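Local atomic coordinates of giding protein-mglB (Thermus thermophilus, PDB entry 1J3W), a protein that probably acts as a molecular adaptor and guanine-nucleotide exchange factor of the Roadblock/LC7 family, with a presumed part in gliding motility. Residues T112-L115 / G116-K119. Sequence-based numbering, arbitrary orientation.
Sequences TAPL and GKVK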
loop_
_atom_site.group_PDB
_atom_site.type_symbol
_atom_site.label_atom_id
_atom_site.label_comp_id
_atom_site.label_asym_id
_atom_site.label_seq_id
_atom_site.Cartn_x
_atom_site.Cartn_y
_atom_site.Cartn_z
ATOM N N THR B 112 -13.918 25.664 0.098
ATOM C CA THR B 112 -14.129 26.758 1.040
ATOM C C THR B 112 -13.104 26.808 2.168
ATOM O O THR B 112 -13.162 27.688 3.024
ATOM C CB THR B 112 -15.563 26.751 1.629
ATOM O OG1 THR B 112 -15.788 25.571 2.412
ATOM C CG2 THR B 112 -16.582 26.819 0.503
ATOM N N ALA B 113 -12.160 25.874 2.157
ATOM C CA ALA B 113 -11.100 25.847 3.163
ATOM C C ALA B 113 -9.799 26.258 2.480
ATOM O O ALA B 113 -9.243 25.500 1.679
ATOM C CB ALA B 113 -10.962 24.452 3.749
ATOM N N PRO B 114 -9.301 27.470 2.769
ATOM C CA PRO B 114 -8.051 27.914 2.141
ATOM C C PRO B 114 -6.942 26.936 2.518
ATOM O O PRO B 114 -6.745 26.651 3.696
ATOM C CB PRO B 114 -7.829 29.300 2.749
ATOM C CG PRO B 114 -9.220 29.754 3.105
ATOM C CD PRO B 114 -9.837 28.500 3.672
ATOM N N LEU B 115 -6.219 26.426 1.527
ATOM C CA LEU B 115 -5.163 25.457 1.796
ATOM C C LEU B 115 -4.122 25.966 2.788
ATOM O O LEU B 115 -3.649 25.211 3.632
ATOM C CB LEU B 115 -4.472 25.039 0.496
ATOM C CG LEU B 115 -3.421 23.938 0.647
ATOM C CD1 LEU B 115 -4.049 22.684 1.239
ATOM C CD2 LEU B 115 -2.819 23.634 -0.717
ATOM N N GLY B 116 -3.776 27.245 2.688
ATOM C CA GLY B 116 -2.792 27.805 3.596
ATOM C C GLY B 116 -3.264 27.727 5.036
ATOM O O GLY B 116 -2.470 27.498 5.950
ATOM N N LYS B 117 -4.563 27.916 5.240
ATOM C CA LYS B 117 -5.136 27.861 6.582
ATOM C C LYS B 117 -5.152 26.411 7.060
ATOM O O LYS B 117 -4.861 26.116 8.221
ATOM C CB LYS B 117 -6.564 28.410 6.573
ATOM C CG LYS B 117 -6.692 29.889 6.231
ATOM C CD LYS B 117 -6.316 30.777 7.401
ATOM C CE LYS B 117 -6.691 32.227 7.120
ATOM N NZ LYS B 117 -6.554 33.074 8.334
ATOM N N VAL B 118 -5.496 25.500 6.156
ATOM C CA VAL B 118 -5.534 24.085 6.492
ATOM C C VAL B 118 -4.178 23.608 7.006
ATOM O O VAL B 118 -4.092 22.945 8.040
ATOM C CB VAL B 118 -5.942 23.237 5.258
ATOM C CG1 VAL B 118 -5.750 21.756 5.551
ATOM C CG2 VAL B 118 -7.398 23.512 4.898
ATOM N N LYS B 119 -3.117 23.963 6.294
ATOM C CA LYS B 119 -1.782 23.534 6.687
ATOM C C LYS B 119 -1.262 24.230 7.935
ATOM O O LYS B 119 -0.618 23.602 8.783
ATOM C CB LYS B 119 -0.815 23.731 5.524
ATOM C CG LYS B 119 -1.259 22.978 4.275
ATOM C CD LYS B 119 -0.158 22.879 3.242
ATOM C CE LYS B 119 0.938 21.935 3.701
ATOM N NZ LYS B 119 2.015 21.833 2.684
#
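Pro-114 O receives two backbone N-H groups from the first turn of the helix that starts just after it. Val-118 N gives the firm bond, 3.0 Å from Pro-114 O with an N-H...O angle of 160°, and Lys-117 N adds a weak, bent one. One residue on, Lys-119 N donates to Leu-115 O at 3.0 Å, the next bond of regular alpha-helical spacing. Pro-114 holds the N-cap position. Having no N-H, proline gives up no donor at this boundary, and its ring fixes phi near the value the helix also uses, while psi stays extended and keeps the residue just outside the helix. Its CB lies 3.7 Å from Lys-117 CG, so the ring and the aliphatic root of the lysine meet on an exposed face. In the Roadblock/LC7 fold, this turn opens the last helix of the modelled chain, 115-135, entered from the loop that leaves strand 103-109 of the antiparallel sheet; in that loop Thr-112 OG1 is hydrogen-bonded to Asp-110 OD2. Buried Val-118 faces the sheet, packing on Leu-107 and Phe-109, while its CG2, set opposite the carbonyl carbon and beside the backbone N (chi1 170° places CG1 anti to N), reaches back to Ala-113 CB at 3.9 Å. The small methyl of alanine suits this buried spot. Leu-115 and Lys-119 run side by side in the same direction, Leu-115 CD1 being 4.1 Å from Lys-119 CG. Leu-115 also packs on Lys-119 of the second subunit, and Lys-119 on that subunit's Leu-115, the lysine's aliphatic part serving an apolar surface. Lys-119 NZ makes a long, weak ion pair with Glu-84 of its own chain.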